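Local coordinates for glycosyl hydrolases family 2, sugar binding domain protein (Bacteroides uniformis str. 3978 T3 ii, PDB 6D1P) that is a beta-glucuronidase of glycosyl hydrolase family 2 from a human gut bacterium, expected to hydrolyse O-glycosidic bonds that link glucuronic acid to its conjugates, at residues H560-E565 / N667-P672; Y610-S615 / L644-C649. All blocks are in the same frame, centred on the assembly; numbering follows the deposited sequence.

Interaction 1 (H560-E565 / N667-P672)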
ATOM      1  N   HIS A 560      11.196  29.524  30.528  1.00 30.43           N
ATOM      2  CA  HIS A 560       9.938  29.061  31.112  1.00 28.87           C
ATOM      3  C   HIS A 560      10.158  28.482  32.499  1.00 28.32           C
ATOM      4  O   HIS A 560       9.422  28.803  33.442  1.00 27.93           O
ATOM      5  CB  HIS A 560       9.276  28.006  30.220  1.00 25.48           C
ATOM      6  CG  HIS A 560       8.495  28.564  29.072  1.00 22.92           C
ATOM      7  ND1 HIS A 560       9.089  29.044  27.925  1.00 23.18           N
ATOM      8  CD2 HIS A 560       7.161  28.687  28.882  1.00 21.66           C
ATOM      9  CE1 HIS A 560       8.156  29.451  27.082  1.00 22.93           C
ATOM     10  NE2 HIS A 560       6.976  29.249  27.641  1.00 24.12           N
ATOM     11  N   LEU A 561      11.176  27.622  32.639  1.00 27.24           N
ATOM     12  CA  LEU A 561      11.386  26.923  33.907  1.00 29.95           C
ATOM     13  C   LEU A 561      11.789  27.889  35.018  1.00 29.91           C
ATOM     14  O   LEU A 561      11.364  27.735  36.173  1.00 26.26           O
ATOM     15  CB  LEU A 561      12.440  25.831  33.736  1.00 28.00           C
ATOM     16  CG  LEU A 561      11.988  24.617  32.909  1.00 26.47           C
ATOM     17  CD1 LEU A 561      13.151  23.691  32.617  1.00 27.42           C
ATOM     18  CD2 LEU A 561      10.892  23.865  33.635  1.00 27.78           C
ATOM     19  N   LYS A 562      12.614  28.881  34.702  1.00 26.56           N
ATOM     20  CA  LYS A 562      13.000  29.800  35.759  1.00 33.35           C
ATOM     21  C   LYS A 562      11.858  30.747  36.096  1.00 34.40           C
ATOM     22  O   LYS A 562      11.748  31.181  37.247  1.00 33.32           O
ATOM     23  CB  LYS A 562      14.280  30.552  35.397  1.00 29.87           C
ATOM     24  CG  LYS A 562      14.185  31.548  34.281  1.00 34.99           C
ATOM     25  CD  LYS A 562      14.115  32.978  34.797  1.00 32.88           C
ATOM     26  CE  LYS A 562      14.299  33.957  33.641  1.00 37.74           C
ATOM     27  NZ  LYS A 562      14.154  35.381  34.071  1.00 46.07           N
ATOM     28  N   GLU A 563      10.960  31.018  35.140  1.00 31.06           N
ATOM     29  CA  GLU A 563       9.789  31.828  35.462  1.00 30.82           C
ATOM     30  C   GLU A 563       8.845  31.084  36.394  1.00 31.80           C
ATOM     31  O   GLU A 563       8.265  31.687  37.309  1.00 32.87           O
ATOM     32  CB  GLU A 563       9.070  32.258  34.189  1.00 29.97           C
ATOM     33  CG  GLU A 563       9.908  33.179  33.309  1.00 34.53           C
ATOM     34  CD  GLU A 563      10.263  34.502  33.981  1.00 39.10           C
ATOM     35  OE1 GLU A 563       9.686  35.538  33.594  1.00 36.66           O
ATOM     36  OE2 GLU A 563      11.124  34.503  34.891  1.00 43.16           O
ATOM     37  N   GLN A 564       8.708  29.772  36.213  1.00 25.17           N
ATOM     38  CA  GLN A 564       7.752  29.040  37.032  1.00 31.73           C
ATOM     39  C   GLN A 564       8.090  29.085  38.517  1.00 33.55           C
ATOM     40  O   GLN A 564       7.200  28.858  39.344  1.00 31.92           O
ATOM     41  CB  GLN A 564       7.634  27.599  36.541  1.00 26.26           C
ATOM     42  CG  GLN A 564       7.058  27.577  35.128  1.00 31.05           C
ATOM     43  CD  GLN A 564       6.642  26.214  34.626  1.00 23.35           C
ATOM     44  OE1 GLN A 564       6.739  25.210  35.323  1.00 25.33           O
ATOM     45  NE2 GLN A 564       6.163  26.180  33.396  1.00 27.79           N
ATOM     46  N   GLU A 565       9.341  29.371  38.876  1.00 34.34           N
ATOM     47  CA  GLU A 565       9.711  29.449  40.282  1.00 34.96           C
ATOM     48  C   GLU A 565       9.145  30.691  40.961  1.00 36.05           C
ATOM     49  O   GLU A 565       9.115  30.748  42.190  1.00 43.52           O
ATOM     50  CB  GLU A 565      11.229  29.435  40.424  1.00 34.08           C
ATOM     51  CG  GLU A 565      11.895  28.130  40.041  1.00 36.57           C
ATOM     52  CD  GLU A 565      13.411  28.170  40.216  1.00 42.22           C
ATOM     53  OE1 GLU A 565      13.935  29.148  40.817  1.00 46.86           O
ATOM     54  OE2 GLU A 565      14.071  27.217  39.751  1.00 41.96           O
ATOM     55  N   ASN A 667      22.081  29.706  40.238  1.00 39.62           N
ATOM     56  CA  ASN A 667      21.004  30.636  40.553  1.00 38.34           C
ATOM     57  C   ASN A 667      20.007  30.609  39.392  1.00 36.36           C
ATOM     58  O   ASN A 667      20.254  31.228  38.352  1.00 33.40           O
ATOM     59  CB  ASN A 667      21.565  32.031  40.795  1.00 39.68           C
ATOM     60  CG  ASN A 667      20.486  33.063  41.015  1.00 38.44           C
ATOM     61  OD1 ASN A 667      19.315  32.723  41.208  1.00 33.91           O
ATOM     62  ND2 ASN A 667      20.872  34.339  40.975  1.00 37.75           N
ATOM     63  N   SER A 668      18.865  29.933  39.609  1.00 37.10           N
ATOM     64  CA  SER A 668      17.831  29.783  38.582  1.00 32.19           C
ATOM     65  C   SER A 668      17.506  31.099  37.887  1.00 34.92           C
ATOM     66  O   SER A 668      17.347  31.134  36.658  1.00 27.99           O
ATOM     67  CB  SER A 668      16.560  29.198  39.196  1.00 34.42           C
ATOM     68  OG  SER A 668      16.666  27.811  39.489  1.00 32.43           O
ATOM     69  N   GLN A 669      17.396  32.194  38.658  1.00 31.71           N
ATOM     70  CA  GLN A 669      16.979  33.489  38.117  1.00 30.34           C
ATOM     71  C   GLN A 669      18.046  34.174  37.275  1.00 30.17           C
ATOM     72  O   GLN A 669      17.737  35.167  36.609  1.00 33.65           O
ATOM     73  CB  GLN A 669      16.562  34.427  39.253  1.00 31.47           C
ATOM     74  CG  GLN A 669      15.328  33.966  39.996  1.00 30.17           C
ATOM     75  CD  GLN A 669      14.203  33.577  39.037  1.00 35.29           C
ATOM     76  OE1 GLN A 669      13.837  34.349  38.141  1.00 30.50           O
ATOM     77  NE2 GLN A 669      13.662  32.366  39.214  1.00 28.56           N
ATOM     78  N   ASP A 670      19.285  33.687  37.288  1.00 31.97           N
ATOM     79  CA  ASP A 670      20.388  34.316  36.553  1.00 29.46           C
ATOM     80  C   ASP A 670      20.462  33.684  35.155  1.00 32.49           C
ATOM     81  O   ASP A 670      21.325  32.859  34.844  1.00 28.00           O
ATOM     82  CB  ASP A 670      21.690  34.155  37.339  1.00 27.76           C
ATOM     83  CG  ASP A 670      22.771  35.135  36.912  1.00 27.30           C
ATOM     84  OD1 ASP A 670      22.711  35.661  35.782  1.00 28.40           O
ATOM     85  OD2 ASP A 670      23.687  35.401  37.730  1.00 38.98           O
ATOM     86  N   PHE A 671      19.520  34.091  34.293  1.00 31.57           N
ATOM     87  CA  PHE A 671      19.317  33.478  32.989  1.00 31.51           C
ATOM     88  C   PHE A 671      20.401  33.922  32.009  1.00 33.50           C
ATOM     89  O   PHE A 671      20.730  35.106  31.948  1.00 36.70           O
ATOM     90  CB  PHE A 671      17.940  33.852  32.450  1.00 32.34           C
ATOM     91  CG  PHE A 671      17.706  33.449  31.026  1.00 30.33           C
ATOM     92  CD1 PHE A 671      17.179  32.196  30.723  1.00 31.51           C
ATOM     93  CD2 PHE A 671      17.968  34.334  29.986  1.00 27.15           C
ATOM     94  CE1 PHE A 671      16.938  31.820  29.392  1.00 30.53           C
ATOM     95  CE2 PHE A 671      17.727  33.969  28.660  1.00 32.41           C
ATOM     96  CZ  PHE A 671      17.213  32.709  28.361  1.00 28.77           C
ATOM     97  N   PRO A 672      20.935  33.001  31.183  1.00 31.80           N
ATOM     98  CA  PRO A 672      20.531  31.592  31.113  1.00 32.56           C
ATOM     99  C   PRO A 672      21.465  30.638  31.829  1.00 32.48           C
ATOM    100  O   PRO A 672      22.525  31.051  32.289  1.00 28.41           O
ATOM    101  CB  PRO A 672      20.566  31.308  29.619  1.00 29.59           C
ATOM    102  CG  PRO A 672      21.789  32.107  29.175  1.00 33.99           C
ATOM    103  CD  PRO A 672      21.789  33.370  30.040  1.00 26.01           C
TER
HETATM  104  O   HOH W   1      14.859  36.411  36.143  1.00 37.40           O

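Interaction 2 (Y610-S615 / L644-C649)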
ATOM      1  N   TYR A 610      16.822  17.721  27.151  1.00 23.90           N
ATOM      2  CA  TYR A 610      16.421  16.828  28.237  1.00 21.41           C
ATOM      3  C   TYR A 610      17.123  17.197  29.551  1.00 24.41           C
ATOM      4  O   TYR A 610      16.544  17.028  30.628  1.00 24.28           O
ATOM      5  CB  TYR A 610      16.715  15.372  27.849  1.00 21.69           C
ATOM      6  CG  TYR A 610      16.476  14.337  28.951  1.00 22.66           C
ATOM      7  CD1 TYR A 610      17.491  13.997  29.857  1.00 21.98           C
ATOM      8  CD2 TYR A 610      15.248  13.680  29.070  1.00 21.34           C
ATOM      9  CE1 TYR A 610      17.279  13.034  30.863  1.00 22.40           C
ATOM     10  CE2 TYR A 610      15.025  12.726  30.078  1.00 23.77           C
ATOM     11  CZ  TYR A 610      16.051  12.412  30.974  1.00 24.60           C
ATOM     12  OH  TYR A 610      15.836  11.467  31.962  1.00 21.83           O
ATOM     13  N   TYR A 611      18.357  17.714  29.472  1.00 24.04           N
ATOM     14  CA  TYR A 611      19.146  18.060  30.655  1.00 23.41           C
ATOM     15  C   TYR A 611      18.777  19.427  31.202  1.00 27.64           C
ATOM     16  O   TYR A 611      18.943  19.675  32.404  1.00 26.67           O
ATOM     17  CB  TYR A 611      20.640  18.003  30.315  1.00 23.06           C
ATOM     18  CG  TYR A 611      20.991  16.638  29.756  1.00 24.62           C
ATOM     19  CD1 TYR A 611      21.094  15.546  30.607  1.00 26.21           C
ATOM     20  CD2 TYR A 611      21.141  16.424  28.384  1.00 24.96           C
ATOM     21  CE1 TYR A 611      21.366  14.292  30.130  1.00 26.48           C
ATOM     22  CE2 TYR A 611      21.420  15.140  27.889  1.00 22.63           C
ATOM     23  CZ  TYR A 611      21.521  14.087  28.779  1.00 22.75           C
ATOM     24  OH  TYR A 611      21.784  12.811  28.383  1.00 26.13           O
ATOM     25  N   VAL A 612      18.286  20.326  30.348  1.00 25.81           N
ATOM     26  CA  VAL A 612      17.744  21.577  30.856  1.00 26.74           C
ATOM     27  C   VAL A 612      16.623  21.289  31.838  1.00 26.36           C
ATOM     28  O   VAL A 612      16.634  21.782  32.972  1.00 25.38           O
ATOM     29  CB  VAL A 612      17.273  22.471  29.703  1.00 25.93           C
ATOM     30  CG1 VAL A 612      16.620  23.706  30.258  1.00 21.82           C
ATOM     31  CG2 VAL A 612      18.457  22.819  28.808  1.00 22.26           C
ATOM     32  N   PHE A 613      15.670  20.439  31.438  1.00 25.19           N
ATOM     33  CA  PHE A 613      14.598  20.052  32.359  1.00 27.87           C
ATOM     34  C   PHE A 613      15.153  19.321  33.569  1.00 27.99           C
ATOM     35  O   PHE A 613      14.720  19.565  34.704  1.00 33.00           O
ATOM     36  CB  PHE A 613      13.550  19.173  31.658  1.00 26.79           C
ATOM     37  CG  PHE A 613      12.548  19.957  30.837  1.00 26.72           C
ATOM     38  CD1 PHE A 613      11.478  20.597  31.447  1.00 25.57           C
ATOM     39  CD2 PHE A 613      12.693  20.074  29.464  1.00 27.93           C
ATOM     40  CE1 PHE A 613      10.583  21.337  30.720  1.00 24.81           C
ATOM     41  CE2 PHE A 613      11.777  20.809  28.711  1.00 29.61           C
ATOM     42  CZ  PHE A 613      10.724  21.443  29.341  1.00 28.93           C
ATOM     43  N   GLN A 614      16.098  18.404  33.348  1.00 27.43           N
ATOM     44  CA  GLN A 614      16.589  17.593  34.453  1.00 24.82           C
ATOM     45  C   GLN A 614      17.280  18.469  35.488  1.00 26.18           C
ATOM     46  O   GLN A 614      17.069  18.300  36.696  1.00 21.11           O
ATOM     47  CB  GLN A 614      17.537  16.511  33.943  1.00 27.08           C
ATOM     48  CG  GLN A 614      17.897  15.434  34.974  1.00 28.20           C
ATOM     49  CD  GLN A 614      18.730  14.305  34.362  1.00 30.56           C
ATOM     50  OE1 GLN A 614      19.774  14.550  33.745  1.00 28.21           O
ATOM     51  NE2 GLN A 614      18.256  13.066  34.517  1.00 26.97           N
ATOM     52  N   SER A 615      18.055  19.449  35.027  1.00 24.12           N
ATOM     53  CA  SER A 615      18.777  20.316  35.939  1.00 27.01           C
ATOM     54  C   SER A 615      17.835  21.140  36.809  1.00 31.74           C
ATOM     55  O   SER A 615      18.230  21.548  37.904  1.00 28.24           O
ATOM     56  CB  SER A 615      19.706  21.237  35.156  1.00 24.28           C
ATOM     57  OG  SER A 615      18.965  22.173  34.413  1.00 25.55           O
ATOM     58  N   LEU A 644      27.397  27.118  28.139  1.00 33.79           N
ATOM     59  CA  LEU A 644      26.355  26.976  29.149  1.00 32.45           C
ATOM     60  C   LEU A 644      26.424  25.587  29.764  1.00 30.53           C
ATOM     61  O   LEU A 644      26.742  24.608  29.090  1.00 36.17           O
ATOM     62  CB  LEU A 644      24.959  27.198  28.554  1.00 26.46           C
ATOM     63  CG  LEU A 644      24.770  28.390  27.615  1.00 33.63           C
ATOM     64  CD1 LEU A 644      23.424  28.300  26.834  1.00 30.76           C
ATOM     65  CD2 LEU A 644      24.898  29.709  28.363  1.00 31.00           C
ATOM     66  N   VAL A 645      26.107  25.492  31.042  1.00 31.80           N
ATOM     67  CA  VAL A 645      26.103  24.207  31.720  1.00 29.88           C
ATOM     68  C   VAL A 645      24.772  24.043  32.422  1.00 31.23           C
ATOM     69  O   VAL A 645      24.274  24.982  33.056  1.00 36.12           O
ATOM     70  CB  VAL A 645      27.263  24.081  32.723  1.00 33.15           C
ATOM     71  CG1 VAL A 645      27.159  22.767  33.449  1.00 37.66           C
ATOM     72  CG2 VAL A 645      28.598  24.176  32.000  1.00 28.17           C
ATOM     73  N   TYR A 646      24.192  22.863  32.316  1.00 26.31           N
ATOM     74  CA  TYR A 646      22.910  22.603  32.954  1.00 30.26           C
ATOM     75  C   TYR A 646      23.162  21.596  34.068  1.00 32.29           C
ATOM     76  O   TYR A 646      23.386  20.407  33.821  1.00 29.88           O
ATOM     77  CB  TYR A 646      21.852  22.174  31.923  1.00 25.18           C
ATOM     78  CG  TYR A 646      21.419  23.403  31.146  1.00 26.82           C
ATOM     79  CD1 TYR A 646      20.373  24.217  31.612  1.00 24.67           C
ATOM     80  CD2 TYR A 646      22.121  23.819  30.012  1.00 22.31           C
ATOM     81  CE1 TYR A 646      20.008  25.378  30.936  1.00 20.54           C
ATOM     82  CE2 TYR A 646      21.769  24.979  29.338  1.00 24.34           C
ATOM     83  CZ  TYR A 646      20.714  25.759  29.816  1.00 24.87           C
ATOM     84  OH  TYR A 646      20.370  26.906  29.152  1.00 22.97           O
ATOM     85  N   SER A 647      23.152  22.099  35.301  1.00 30.67           N
ATOM     86  CA  SER A 647      23.374  21.282  36.478  1.00 28.71           C
ATOM     87  C   SER A 647      22.434  21.737  37.583  1.00 31.49           C
ATOM     88  O   SER A 647      22.072  22.914  37.659  1.00 30.50           O
ATOM     89  CB  SER A 647      24.845  21.379  36.927  1.00 32.19           C
ATOM     90  OG  SER A 647      25.021  20.858  38.234  1.00 32.04           O
ATOM     91  N   ASN A 648      22.018  20.786  38.424  1.00 30.43           N
ATOM     92  CA  ASN A 648      21.376  21.080  39.696  1.00 28.96           C
ATOM     93  C   ASN A 648      22.363  21.072  40.865  1.00 33.40           C
ATOM     94  O   ASN A 648      21.931  21.043  42.023  1.00 26.56           O
ATOM     95  CB  ASN A 648      20.249  20.081  39.971  1.00 27.70           C
ATOM     96  CG  ASN A 648      20.708  18.647  39.841  1.00 29.50           C
ATOM     97  OD1 ASN A 648      21.878  18.376  39.522  1.00 28.52           O
ATOM     98  ND2 ASN A 648      19.798  17.715  40.090  1.00 30.08           N
ATOM     99  N   CYS A 649      23.670  21.049  40.586  1.00 32.74           N
ATOM    100  CA  CYS A 649      24.665  21.137  41.649  1.00 38.20           C
ATOM    101  C   CYS A 649      24.794  22.589  42.111  1.00 37.21           C
ATOM    102  O   CYS A 649      24.766  23.504  41.279  1.00 35.84           O
ATOM    103  CB  CYS A 649      26.029  20.617  41.171  1.00 33.15           C
ATOM    104  SG  CYS A 649      26.184  18.796  41.027  1.00 36.45           S
TER

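Interaction 1 (H560-E565 / N667-P672)
Lys562 meets the turn Asn667 to Asp670 with the carbon part of its side chain, and this is the tightly packed part of the contact. Its CB rests 3.4 Å from Ser668 O, and farther out its CE lies 3.8 Å from Phe671 CB, the two side chains crossing at about a right angle. A lysine suits the place because its methylenes can be buried while its amine reaches past them. With CG set between the backbone N and the carbonyl carbon (chi1 69°) and a bend at chi2, the chain brings NZ to a salt bridge with Glu563 OE2, 3.3 Å away, whose hydrogen bond is weak.

Gln669 uses both ends of its amide: OE1 accepts from a water that also donates to Gln669 O, while NE2 gives a nearly straight bond (169°) to Lys562 O, 3.0 Å away, close to the amide plane. This bond engages a carbonyl near the end of helix 550-564.

Toward solvent the contact becomes polar. Glu565 is exposed, and its extended side chain accepts on the syn side of OE2 from Ser668 OG at 2.7 Å; the partly exposed Gln669 also lies on this side, its NE2 3.6 Å from Glu565 OE1. The turn is type I, and Asn667 OD1 braces it as an Asx turn by accepting from Gln669 N.

Ser668 OG is also bonded by Arg666, and Trp559 meets Lys562 by cation-pi and Phe671 edge-to-face. Helix 609-617 lies alongside, its Tyr616 touching Lys562 and Ser668, so the loop between strands 659-665 and 677-680 packs against two helices.

Interaction 2 (Y610-S615 / L644-C649)
Val612 places CG2 over the centre of the Tyr646 ring, 3.6 Å from its centroid and only 8° off the ring normal, a CH-pi contact. The two side chains lie side by side and point the same way; CG2 stands anti to the carbonyl carbon, which turns it onto the ring, while CG1 reaches Tyr646 CE1 at 3.8 Å. A beta-branched valine suits this place because both methyls can spread against a flat neighbour. At the ring's edge and near its plane is Ser615 OG, 3.7 Å from Tyr646 CD1.

Small Ser615 lets helix and strand come close: its CB is 3.6 Å from Ser647 N, and its O is 3.2 Å from Asn648 CB. With chi1 at 69°, OG turns back along the helix to donate to Val612 O at 2.8 Å, a bond within the helix that satisfies the hydroxyl beside an aromatic edge.

Here helix 609-617, on the TIM-barrel side of the chain, packs on strand 641-647 of the DUF4982 region, the middle strand of a three-stranded antiparallel sheet. The axes of helix 610-615 and strand 644-647 come within 6.9 Å, with their directions 51° apart.

In the next shell, Tyr646 OH is bonded to Asp558 OD1 of helix 550-564, fixing the far end of the ring, while Ile554 of that helix touches both Val612 and Tyr646. Asn648 binds backbone groups of Ser618, Lys620 and Met622, joining the strand's end to the link after the helix, and Ser647 OG accepts from Cys649 N in an ST turn.

Overall arrangement
Both interactions join the TIM-barrel part to the DUF4982 part, and their centres lie about 12 Å apart; along the chain, interaction 2 is nested within the loop closed by interaction 1. Interaction 2 is the more enclosed, with none of its touching residues exposed, and relies on van der Waals packing, a valine on an aromatic face and a small serine against the strand backbone. Interaction 1 meets a loop at a helix end and reaches solvent, so two direct hydrogen bonds stand beside the packing of a lysine's carbon chain. The two share a seam: Leu561 CD1 packs 3.7 Å from Phe613 CD1, and Pro672 CG lies 4.0 Å from Leu644 CD2. Helix 550-564 serves both, through Lys562 in one and Asp558 in the other.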